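MstE (Scytonema sp. PCC 10023, PDB 6SBF) acts as a single-domain class II terpene cyclase that probably folds and cyclises polyene chains into the complex isoprenoid scaffolds of merosterols. Local coordinates at residues E37-N40 with W44-D47; G57-T62 with E86-R91; T62-T67 with S349-A354; Q298-P301 with W305-S308. The protein carries 1 engineered substitution. One frame throughout, in Å; residues are numbered along the deposited sequence.

Contact 1 (E37-N40 with W44-D47)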
loop_
_atom_site.group_PDB
_atom_site.type_symbol
_atom_site.label_atom_id
_atom_site.label_comp_id
_atom_site.label_asym_id
_atom_site.label_seq_id
_atom_site.Cartn_x
_atom_site.Cartn_y
_atom_site.Cartn_z
ATOM N N GLU A 37 -1.263 5.605 19.498
ATOM C CA GLU A 37 -2.194 6.601 20.109
ATOM C C GLU A 37 -3.365 6.928 19.172
ATOM O O GLU A 37 -4.435 7.307 19.649
ATOM C CB GLU A 37 -1.432 7.857 20.526
ATOM C CG GLU A 37 -2.296 8.935 21.141
ATOM C CD GLU A 37 -3.093 8.540 22.353
ATOM O OE1 GLU A 37 -4.170 9.142 22.563
ATOM O OE2 GLU A 37 -2.636 7.642 23.083
ATOM N N ALA A 38 -3.162 6.801 17.870
ATOM C CA ALA A 38 -4.136 7.251 16.846
ATOM C C ALA A 38 -5.277 6.265 16.672
ATOM O O ALA A 38 -6.238 6.593 15.970
ATOM C CB ALA A 38 -3.424 7.513 15.520
ATOM N N ARG A 39 -5.254 5.085 17.282
ATOM C CA ARG A 39 -6.367 4.111 17.222
ATOM C C ARG A 39 -7.611 4.718 17.895
ATOM O O ARG A 39 -7.468 5.504 18.879
ATOM C CB ARG A 39 -5.938 2.806 17.907
ATOM C CG ARG A 39 -4.839 2.098 17.159
ATOM C CD ARG A 39 -4.335 0.875 17.879
ATOM N NE ARG A 39 -3.634 1.214 19.101
ATOM C CZ ARG A 39 -3.246 0.351 20.006
ATOM N NH1 ARG A 39 -2.668 0.828 21.091
ATOM N NH2 ARG A 39 -3.398 -0.945 19.772
ATOM N N ASN A 40 -8.776 4.292 17.425
ATOM C CA ASN A 40 -10.061 4.779 17.990
ATOM C C ASN A 40 -10.462 3.956 19.230
ATOM O O ASN A 40 -9.677 3.149 19.691
ATOM C CB ASN A 40 -11.120 4.845 16.893
ATOM C CG ASN A 40 -11.655 3.516 16.399
ATOM O OD1 ASN A 40 -11.374 2.470 17.005
ATOM N ND2 ASN A 40 -12.359 3.528 15.251
ATOM N N TRP A 44 -9.423 0.375 16.258
ATOM C CA TRP A 44 -9.126 0.433 14.805
ATOM C C TRP A 44 -8.178 1.581 14.476
ATOM O O TRP A 44 -8.305 2.665 15.036
ATOM C CB TRP A 44 -10.433 0.654 14.035
ATOM C CG TRP A 44 -11.422 -0.461 14.091
ATOM C CD1 TRP A 44 -12.534 -0.531 14.881
ATOM C CD2 TRP A 44 -11.443 -1.651 13.300
ATOM N NE1 TRP A 44 -13.229 -1.687 14.640
ATOM C CE2 TRP A 44 -12.576 -2.396 13.665
ATOM C CE3 TRP A 44 -10.562 -2.193 12.367
ATOM C CZ2 TRP A 44 -12.880 -3.618 13.084
ATOM C CZ3 TRP A 44 -10.861 -3.400 11.785
ATOM C CH2 TRP A 44 -12.011 -4.106 12.138
ATOM N N TRP A 45 -7.361 1.387 13.438
ATOM C CA TRP A 45 -6.821 2.502 12.658
ATOM C C TRP A 45 -7.804 2.899 11.547
ATOM O O TRP A 45 -8.316 2.026 10.860
ATOM C CB TRP A 45 -5.496 2.070 12.029
ATOM C CG TRP A 45 -4.368 1.967 13.008
ATOM C CD1 TRP A 45 -3.779 2.978 13.685
ATOM C CD2 TRP A 45 -3.642 0.778 13.380
ATOM N NE1 TRP A 45 -2.779 2.510 14.511
ATOM C CE2 TRP A 45 -2.676 1.169 14.317
ATOM C CE3 TRP A 45 -3.710 -0.574 13.007
ATOM C CZ2 TRP A 45 -1.825 0.229 14.921
ATOM C CZ3 TRP A 45 -2.874 -1.518 13.604
ATOM C CH2 TRP A 45 -1.916 -1.093 14.525
ATOM N N GLN A 46 -8.086 4.192 11.501
ATOM C CA GLN A 46 -9.030 4.745 10.534
ATOM C C GLN A 46 -8.316 5.764 9.653
ATOM O O GLN A 46 -7.528 6.557 10.129
ATOM C CB GLN A 46 -10.139 5.519 11.241
ATOM C CG GLN A 46 -11.087 4.666 12.033
ATOM C CD GLN A 46 -12.160 5.531 12.663
ATOM O OE1 GLN A 46 -11.890 6.223 13.615
ATOM N NE2 GLN A 46 -13.328 5.531 12.088
ATOM N N ASP A 47 -8.688 5.777 8.365
ATOM C CA ASP A 47 -8.172 6.841 7.474
ATOM C C ASP A 47 -9.014 6.835 6.222
ATOM O O ASP A 47 -9.673 5.877 5.919
ATOM C CB ASP A 47 -6.682 6.722 7.176
ATOM C CG ASP A 47 -5.904 8.015 7.341
ATOM O OD1 ASP A 47 -6.544 9.110 7.113
ATOM O OD2 ASP A 47 -4.687 7.975 7.621
HETATM O O HOH W 1 -7.759 5.597 14.013
#
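Asn40 and Trp44 exchange two hydrogen bonds. Asn40 N gives a fairly straight bond to Trp44 O (2.9 Å, 161°). The return bond, from Trp44 N to Asn40 OD1 at 3.0 Å, is bent (134°) and comes from well above the amide carbonyl plane. Asn40 reaches back because chi1 (72°) sets CG between the backbone N and the carbonyl carbon. Its ND2 then meets Gln46 OE1 at 3.2 Å, lying over the glutamine amide rather than at its edge. OD1 also accepts from Gly43 N, spanning the turn between the segments. Water 1 joins the backbones, donating to Ala38 O at 2.7 Å and to Trp44 O, and accepting from Gln46 N at 2.9 Å.

The apolar part is a CH-pi contact. Arg39 CG sits 3.7 Å from the centroid of the Trp45 five-membered ring, over one face. Both polar ends turn back to helix 18-37, Arg39 NE to Leu36 O and Trp45 NE1 to Leu35 O.

Spacing and geometry resemble a degenerate QW motif, with Arg39 in the glutamine's place. The chemistry thus implies a turn fixed chiefly by hydrogen bonds of backbone and side-chain amides and by one water, with an arginine methylene packed on a buried indole.

Contact 2 (G57-T62 with E86-R91)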
loop_
_atom_site.group_PDB
_atom_site.type_symbol
_atom_site.label_atom_id
_atom_site.label_comp_id
_atom_site.label_asym_id
_atom_site.label_seq_id
_atom_site.Cartn_x
_atom_site.Cartn_y
_atom_site.Cartn_z
ATOM N N GLY A 57 -12.422 4.853 6.215
ATOM C CA GLY A 57 -11.889 3.473 6.146
ATOM C C GLY A 57 -11.478 2.945 7.532
ATOM O O GLY A 57 -10.941 3.691 8.332
ATOM N N ASP A 58 -11.694 1.634 7.718
ATOM C CA ASP A 58 -11.188 1.016 8.970
ATOM C C ASP A 58 -10.622 -0.389 8.716
ATOM O O ASP A 58 -9.420 -0.551 8.952
ATOM C CB ASP A 58 -12.227 1.079 10.104
ATOM C CG ASP A 58 -13.613 0.525 9.904
ATOM O OD1 ASP A 58 -13.856 -0.312 9.032
ATOM O OD2 ASP A 58 -14.523 0.920 10.704
ATOM N N GLU A 59 -11.398 -1.329 8.188
ATOM C CA GLU A 59 -10.865 -2.702 7.984
ATOM C C GLU A 59 -9.619 -2.619 7.119
ATOM O O GLU A 59 -8.598 -3.210 7.425
ATOM C CB GLU A 59 -11.894 -3.607 7.322
ATOM C CG GLU A 59 -13.134 -3.848 8.147
ATOM C CD GLU A 59 -14.254 -4.585 7.460
ATOM O OE1 GLU A 59 -13.998 -5.430 6.578
ATOM O OE2 GLU A 59 -15.455 -4.315 7.830
ATOM N N TRP A 60 -9.714 -1.928 5.958
ATOM C CA TRP A 60 -8.584 -1.835 5.030
ATOM C C TRP A 60 -7.398 -1.130 5.692
ATOM O O TRP A 60 -6.246 -1.596 5.629
ATOM C CB TRP A 60 -9.061 -1.114 3.778
ATOM C CG TRP A 60 -7.939 -0.644 2.910
ATOM C CD1 TRP A 60 -6.875 -1.344 2.452
ATOM C CD2 TRP A 60 -7.795 0.659 2.356
ATOM N NE1 TRP A 60 -6.102 -0.576 1.630
ATOM C CE2 TRP A 60 -6.637 0.672 1.577
ATOM C CE3 TRP A 60 -8.575 1.805 2.465
ATOM C CZ2 TRP A 60 -6.248 1.787 0.835
ATOM C CZ3 TRP A 60 -8.182 2.894 1.724
ATOM C CH2 TRP A 60 -7.026 2.908 0.954
ATOM N N VAL A 61 -7.624 0.020 6.290
ATOM C CA VAL A 61 -6.562 0.845 6.877
ATOM C C VAL A 61 -5.891 0.044 7.988
ATOM O O VAL A 61 -4.639 0.043 8.078
ATOM C CB VAL A 61 -7.106 2.178 7.382
ATOM C CG1 VAL A 61 -6.044 2.943 8.119
ATOM C CG2 VAL A 61 -7.613 2.991 6.215
ATOM N N THR A 62 -6.652 -0.674 8.789
ATOM C CA THR A 62 -6.093 -1.479 9.916
ATOM C C THR A 62 -5.279 -2.657 9.378
ATOM O O THR A 62 -4.203 -2.923 9.926
ATOM C CB THR A 62 -7.249 -1.857 10.835
ATOM O OG1 THR A 62 -7.710 -0.686 11.504
ATOM C CG2 THR A 62 -6.849 -2.866 11.886
ATOM N N GLU A 86 -7.987 -9.583 15.904
ATOM C CA GLU A 86 -9.245 -9.881 16.614
ATOM C C GLU A 86 -10.372 -8.949 16.135
ATOM O O GLU A 86 -11.511 -9.433 15.950
ATOM C CB GLU A 86 -9.041 -9.747 18.128
ATOM C CG GLU A 86 -8.185 -10.853 18.707
ATOM C CD GLU A 86 -8.650 -12.303 18.555
ATOM O OE1 GLU A 86 -9.869 -12.547 18.599
ATOM O OE2 GLU A 86 -7.765 -13.197 18.387
ATOM N N LEU A 87 -10.066 -7.667 15.896
ATOM C CA LEU A 87 -11.090 -6.738 15.338
ATOM C C LEU A 87 -11.553 -7.217 13.951
ATOM O O LEU A 87 -12.765 -7.226 13.688
ATOM C CB LEU A 87 -10.517 -5.317 15.262
ATOM C CG LEU A 87 -10.307 -4.678 16.647
ATOM C CD1 LEU A 87 -9.598 -3.331 16.499
ATOM C CD2 LEU A 87 -11.606 -4.480 17.385
ATOM N N LEU A 88 -10.607 -7.607 13.109
ATOM C CA LEU A 88 -10.945 -8.107 11.786
ATOM C C LEU A 88 -11.823 -9.353 11.858
ATOM O O LEU A 88 -12.776 -9.522 11.077
ATOM C CB LEU A 88 -9.679 -8.307 10.965
ATOM C CG LEU A 88 -9.035 -7.016 10.476
ATOM C CD1 LEU A 88 -7.631 -7.260 10.043
ATOM C CD2 LEU A 88 -9.818 -6.323 9.407
ATOM N N LYS A 89 -11.518 -10.271 12.781
ATOM C CA LYS A 89 -12.350 -11.495 12.900
ATOM C C LYS A 89 -13.792 -11.189 13.292
ATOM O O LYS A 89 -14.676 -11.947 12.872
ATOM C CB LYS A 89 -11.715 -12.466 13.889
ATOM C CG LYS A 89 -10.509 -13.194 13.306
ATOM C CD LYS A 89 -10.019 -14.314 14.177
ATOM C CE LYS A 89 -9.531 -13.831 15.518
ATOM N NZ LYS A 89 -9.074 -14.971 16.307
ATOM N N ILE A 90 -13.996 -10.110 14.060
ATOM C CA ILE A 90 -15.369 -9.740 14.455
ATOM C C ILE A 90 -16.139 -9.162 13.268
ATOM O O ILE A 90 -17.362 -9.201 13.286
ATOM C CB ILE A 90 -15.323 -8.810 15.684
ATOM C CG1 ILE A 90 -14.865 -9.628 16.888
ATOM C CG2 ILE A 90 -16.605 -8.112 15.939
ATOM C CD1 ILE A 90 -14.328 -8.776 18.036
ATOM N N ARG A 91 -15.458 -8.671 12.215
ATOM C CA ARG A 91 -16.086 -8.199 10.947
ATOM C C ARG A 91 -16.354 -9.422 10.071
ATOM O O ARG A 91 -15.667 -9.631 9.034
ATOM C CB ARG A 91 -15.226 -7.132 10.282
ATOM C CG ARG A 91 -15.110 -5.825 11.034
ATOM C CD ARG A 91 -16.409 -5.020 11.012
ATOM N NE ARG A 91 -16.295 -3.794 11.757
ATOM C CZ ARG A 91 -15.829 -2.649 11.257
ATOM N NH1 ARG A 91 -15.549 -2.490 9.966
ATOM N NH2 ARG A 91 -15.686 -1.616 12.061
#
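Glu59, in the first turn of helix 59-69, and Leu88, near the end of helix 75-90, bring their CA atoms to 6.6 Å, the closest backbone approach between the two segments. Beside this pair Arg91 reaches across to two acidic side chains at once. Its guanidinium grips Asp58 end-on: NH1 bonds Asp58 OD1 at 2.9 Å, and NH2 bonds Asp58 OD2 at 3.1 Å in a nearly straight line (172°). Both oxygens are met from above the carboxylate plane, as the two flat groups are turned 58° against each other. NH1 also donates to Glu59 OE2 at 2.8 Å; here the acceptor lies in the guanidinium plane and uses its anti lone pair. A bend at chi2 (-71°) folds the arginine chain over the end of Glu59, leaving Arg91 CD 3.4 Å from Glu59 OE2. Below the charges the packing is apolar, with Leu88 CD2 4.0 Å from Glu59 CB. Glu59 OE1 has its own partners, a salt bridge to Arg94 and the backbone N of Gly100, so both carboxylate oxygens are engaged. A leucine in place of Arg91 would probably leave the buried Asp58 carboxylate without its paired charge and freer to turn, and take one donor from Glu59 OE2. The salt-bridge network ties the start of helix 59-69 to the residue just past helix 75-90. It thus brings together the start of one helix and the end of the next in the alpha6-alpha6 barrel of this cyclase.

Contact 3 (T62-T67 with S349-A354)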
loop_
_atom_site.group_PDB
_atom_site.type_symbol
_atom_site.label_atom_id
_atom_site.label_comp_id
_atom_site.label_asym_id
_atom_site.label_seq_id
_atom_site.Cartn_x
_atom_site.Cartn_y
_atom_site.Cartn_z
ATOM N N THR A 62 -6.652 -0.674 8.789
ATOM C CA THR A 62 -6.093 -1.479 9.916
ATOM C C THR A 62 -5.279 -2.657 9.378
ATOM O O THR A 62 -4.203 -2.923 9.926
ATOM C CB THR A 62 -7.249 -1.857 10.835
ATOM O OG1 THR A 62 -7.710 -0.686 11.504
ATOM C CG2 THR A 62 -6.849 -2.866 11.886
ATOM N N ALA A 63 -5.773 -3.327 8.367
ATOM C CA ALA A 63 -5.029 -4.459 7.755
ATOM C C ALA A 63 -3.690 -3.931 7.226
ATOM O O ALA A 63 -2.625 -4.583 7.376
ATOM C CB ALA A 63 -5.865 -5.130 6.687
ATOM N N TYR A 64 -3.731 -2.786 6.507
ATOM C CA TYR A 64 -2.526 -2.193 5.911
ATOM C C TYR A 64 -1.539 -1.776 7.002
ATOM O O TYR A 64 -0.353 -2.095 6.949
ATOM C CB TYR A 64 -2.922 -1.058 4.990
ATOM C CG TYR A 64 -1.762 -0.345 4.342
ATOM C CD1 TYR A 64 -1.143 0.744 4.904
ATOM C CD2 TYR A 64 -1.302 -0.785 3.114
ATOM C CE1 TYR A 64 -0.140 1.460 4.264
ATOM C CE2 TYR A 64 -0.283 -0.082 2.474
ATOM C CZ TYR A 64 0.290 1.044 3.018
ATOM O OH TYR A 64 1.285 1.747 2.377
ATOM N N VAL A 65 -2.009 -0.987 7.946
ATOM C CA VAL A 65 -1.127 -0.456 9.013
ATOM C C VAL A 65 -0.552 -1.640 9.812
ATOM O O VAL A 65 0.633 -1.583 10.144
ATOM C CB VAL A 65 -1.852 0.566 9.881
ATOM C CG1 VAL A 65 -1.015 0.955 11.077
ATOM C CG2 VAL A 65 -2.215 1.803 9.084
ATOM N N GLY A 66 -1.390 -2.598 10.143
ATOM C CA GLY A 66 -0.874 -3.751 10.898
ATOM C C GLY A 66 0.202 -4.456 10.115
ATOM O O GLY A 66 1.253 -4.801 10.693
ATOM N N THR A 67 0.012 -4.648 8.808
ATOM C CA THR A 67 1.044 -5.299 7.985
ATOM C C THR A 67 2.311 -4.432 8.004
ATOM O O THR A 67 3.449 -4.970 8.107
ATOM C CB THR A 67 0.501 -5.553 6.569
ATOM O OG1 THR A 67 -0.618 -6.434 6.611
ATOM C CG2 THR A 67 1.574 -6.158 5.670
ATOM N N SER A 349 -3.198 11.025 8.414
ATOM C CA SER A 349 -1.751 10.782 8.217
ATOM C C SER A 349 -1.349 9.386 8.725
ATOM O O SER A 349 -0.127 9.146 8.811
ATOM C CB SER A 349 -0.880 11.859 8.822
ATOM O OG SER A 349 -1.290 13.179 8.460
ATOM N N ILE A 350 -2.314 8.521 9.030
ATOM C CA ILE A 350 -1.973 7.199 9.591
ATOM C C ILE A 350 -1.429 6.304 8.462
ATOM O O ILE A 350 -0.382 5.648 8.637
ATOM C CB ILE A 350 -3.224 6.626 10.252
ATOM C CG1 ILE A 350 -3.505 7.385 11.561
ATOM C CG2 ILE A 350 -3.063 5.122 10.498
ATOM C CD1 ILE A 350 -4.882 7.046 12.168
ATOM N N PHE A 351 -2.074 6.333 7.299
ATOM C CA PHE A 351 -1.663 5.478 6.169
ATOM C C PHE A 351 -0.249 5.890 5.757
ATOM O O PHE A 351 0.628 5.003 5.564
ATOM C CB PHE A 351 -2.690 5.607 5.046
ATOM C CG PHE A 351 -2.719 4.457 4.066
ATOM C CD1 PHE A 351 -1.886 4.417 2.954
ATOM C CD2 PHE A 351 -3.554 3.382 4.305
ATOM C CE1 PHE A 351 -2.021 3.371 2.059
ATOM C CE2 PHE A 351 -3.671 2.340 3.420
ATOM C CZ PHE A 351 -2.920 2.349 2.264
ATOM N N THR A 352 0.024 7.178 5.580
ATOM C CA THR A 352 1.365 7.648 5.195
ATOM C C THR A 352 2.388 7.286 6.269
ATOM O O THR A 352 3.458 6.800 5.936
ATOM C CB THR A 352 1.345 9.166 4.896
ATOM O OG1 THR A 352 0.479 9.476 3.795
ATOM C CG2 THR A 352 2.729 9.659 4.536
ATOM N N THR A 353 2.088 7.620 7.508
ATOM C CA THR A 353 3.067 7.391 8.581
ATOM C C THR A 353 3.437 5.902 8.690
ATOM O O THR A 353 4.615 5.602 8.869
ATOM C CB THR A 353 2.502 7.958 9.891
ATOM O OG1 THR A 353 2.382 9.384 9.757
ATOM C CG2 THR A 353 3.450 7.714 11.045
ATOM N N ALA A 354 2.454 5.033 8.602
ATOM C CA ALA A 354 2.762 3.595 8.670
ATOM C C ALA A 354 3.680 3.186 7.524
ATOM O O ALA A 354 4.567 2.348 7.712
ATOM C CB ALA A 354 1.471 2.820 8.678
#
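Tyr64 and Phe351 lie face to face in an offset stack, with ring centroids 3.7 Å apart and planes only 6° from parallel. The overlap is deep: Phe351 CZ stands 3.3 Å above the middle of the tyrosine ring. The closest carbons are Tyr64 CD1 and Phe351 CE2, at 3.3 Å, while the two side chains cross at about a right angle. Beside the rings, Val65 CG2 touches Ile350 CG2 at 3.7 Å and Ala354 CB at 3.8 Å, and the small alanine lets the valine sit close to the second helix.

The next shell fixes the rings. With chi1 at 179°, Tyr64 swings away from its own backbone N and over Phe351, and its OH hydrogen-bonds Thr355 OG1, one turn beyond the phenylalanine. Trp114 meets the tyrosine ring edge-to-face, and Phe266 of helix 265-275 touches both stacked residues. Exchanging Tyr64 for an alanine would probably leave one face of Phe351 without its aromatic cover and Thr355 without the phenol. Farther out, Asp47 OD2 accepts from the backbone N atoms of Ile350 and Phe351, holding the start of that helix.

The helix segments run nearly parallel, 21° between directions and 9.5 Å between axes. Between the two segments themselves no hydrogen bond forms. The chemistry implies that ring stacking and methyl packing join an early helix to the last one deep in the barrel, with the Tyr64-Thr355 bond as polar supplement.

Contact 4 (Q298-P301 with W305-S308)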
loop_
_atom_site.group_PDB
_atom_site.type_symbol
_atom_site.label_atom_id
_atom_site.label_comp_id
_atom_site.label_asym_id
_atom_site.label_seq_id
_atom_site.Cartn_x
_atom_site.Cartn_y
_atom_site.Cartn_z
ATOM N N GLN A 298 11.852 15.308 7.412
ATOM C CA GLN A 298 10.433 15.642 7.131
ATOM C C GLN A 298 9.514 15.270 8.272
ATOM O O GLN A 298 8.374 15.679 8.255
ATOM C CB GLN A 298 9.961 15.017 5.822
ATOM C CG GLN A 298 10.720 15.529 4.596
ATOM C CD GLN A 298 10.526 17.020 4.387
ATOM O OE1 GLN A 298 9.422 17.481 4.361
ATOM N NE2 GLN A 298 11.602 17.775 4.271
ATOM N N GLN A 299 9.962 14.430 9.213
ATOM C CA GLN A 299 9.024 13.963 10.262
ATOM C C GLN A 299 8.522 15.170 11.056
ATOM O O GLN A 299 9.308 16.061 11.393
ATOM C CB GLN A 299 9.758 12.977 11.163
ATOM C CG GLN A 299 8.806 12.218 12.093
ATOM C CD GLN A 299 9.528 11.101 12.844
ATOM O OE1 GLN A 299 10.764 11.110 12.914
ATOM N NE2 GLN A 299 8.751 10.134 13.329
ATOM N N ARG A 300 7.235 15.145 11.387
ATOM C CA ARG A 300 6.602 16.174 12.233
ATOM C C ARG A 300 6.887 15.904 13.711
ATOM O O ARG A 300 7.227 14.803 14.143
ATOM C CB ARG A 300 5.099 16.220 11.944
ATOM C CG ARG A 300 4.854 16.618 10.487
ATOM C CD ARG A 300 3.498 17.119 10.125
ATOM N NE ARG A 300 2.647 15.960 10.183
ATOM C CZ ARG A 300 1.456 15.878 9.599
ATOM N NH1 ARG A 300 0.981 16.926 8.922
ATOM N NH2 ARG A 300 0.745 14.786 9.768
ATOM N N PRO A 301 6.730 16.934 14.580
ATOM C CA PRO A 301 7.054 16.800 15.998
ATOM C C PRO A 301 6.266 15.701 16.717
ATOM O O PRO A 301 6.787 15.125 17.660
ATOM C CB PRO A 301 6.658 18.146 16.592
ATOM C CG PRO A 301 6.952 19.070 15.453
ATOM C CD PRO A 301 6.486 18.338 14.214
ATOM N N TRP A 305 4.241 11.745 9.549
ATOM C CA TRP A 305 4.672 12.452 8.331
ATOM C C TRP A 305 3.408 13.057 7.687
ATOM O O TRP A 305 2.317 12.524 7.843
ATOM C CB TRP A 305 5.386 11.531 7.337
ATOM C CG TRP A 305 6.800 11.253 7.689
ATOM C CD1 TRP A 305 7.888 11.907 7.253
ATOM C CD2 TRP A 305 7.282 10.271 8.640
ATOM N NE1 TRP A 305 9.007 11.489 7.873
ATOM C CE2 TRP A 305 8.672 10.445 8.698
ATOM C CE3 TRP A 305 6.710 9.259 9.400
ATOM C CZ2 TRP A 305 9.503 9.646 9.513
ATOM C CZ3 TRP A 305 7.511 8.442 10.183
ATOM C CH2 TRP A 305 8.887 8.640 10.222
ATOM N N VAL A 306 3.598 14.140 6.921
ATOM C CA VAL A 306 2.574 14.828 6.084
ATOM C C VAL A 306 1.848 13.791 5.227
ATOM O O VAL A 306 2.499 13.065 4.487
ATOM C CB VAL A 306 3.222 15.987 5.286
ATOM C CG1 VAL A 306 2.280 16.613 4.301
ATOM C CG2 VAL A 306 3.779 17.059 6.211
ATOM N N SER A 307 0.519 13.799 5.240
ATOM C CA SER A 307 -0.323 12.969 4.370
ATOM C C SER A 307 0.052 13.156 2.915
ATOM O O SER A 307 0.098 14.319 2.427
ATOM C CB SER A 307 -1.717 13.291 4.551
ATOM O OG SER A 307 -2.069 13.113 5.911
ATOM N N SER A 308 0.245 12.045 2.227
ATOM C CA SER A 308 0.488 12.062 0.773
ATOM C C SER A 308 0.040 10.783 0.116
ATOM O O SER A 308 0.466 10.501 -1.004
ATOM C CB SER A 308 1.933 12.459 0.442
ATOM O OG SER A 308 2.852 11.545 1.044
HETATM O O HOH W 2 6.328 14.995 6.498
HETATM O O HOH W 3 -0.850 15.993 6.707
#
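Gln299 and Trp305 are the first and last residues of a QW motif (Gln-x-x-x-Gly-x-Trp), the repeated element of squalene-hopene cyclases and their relatives, and they make its characteristic stack. The glutamine lies over one face of the indole with its amide only 10° from the ring plane. Its CA starts the overlap as a CH-pi contact 3.8 Å from the centroid of the five-membered ring, and the extended chain continues outward until Gln299 NE2 is 3.5 Å from Trp305 CH2. Chi1 of -168° turns the chain away from the backbone N and along the ring. The amide is held at both ends, OE1 by Ser27 OG of helix 18-37 and NE2 by Gly303 O within the turn, while Trp305 NE1 donates to Leu295 O in helix 282-298.

Arg300 makes a separate contact along the backbone of the second segment. The middle of its guanidinium plane rests over Val306 CA, 3.8 Å from Arg300 CZ, and its NH2 bonds Ser304 OG and Ser349 OG. No direct hydrogen bond links the segments; two waters do so. Water 2 donates to Gln298 O at 2.8 Å and accepts from Val306 N at 2.9 Å. Water 3 accepts from Arg300 NH1 and from Ser307 N, both at 3.0 Å.

Flat groups laid on one another, with the Gln299 amide and the Trp305 N-H each tied to a neighbouring helix, imply that the motif fastens the end of helix 282-298 to helix 18-37, the role generally ascribed to QW motifs.

Overall arrangement
Contact 3 lies deepest, about 8 Å from the chain centre, and is apolar between its segments, with one hydroxyl bond, Tyr64 to Thr355, beside them. Contact 2 uses the same helix 59-69, sharing Thr62, but farther out it relies on charge; Trp60 packs on Phe351 between the two. Contacts 1 and 4, each about 17 Å from the centre, are similar turns, each following a helix, with water-bridged backbones and a side chain laid on an indole, contact 1 partly buried and contact 4 at the surface. Both reach the start of helix 350-363: Asp47 OD2 bonds Ile350 N, while Ser307 and Arg300 bond Ser349 OG. Contact 4 is nested within the long loop closed by contact 3.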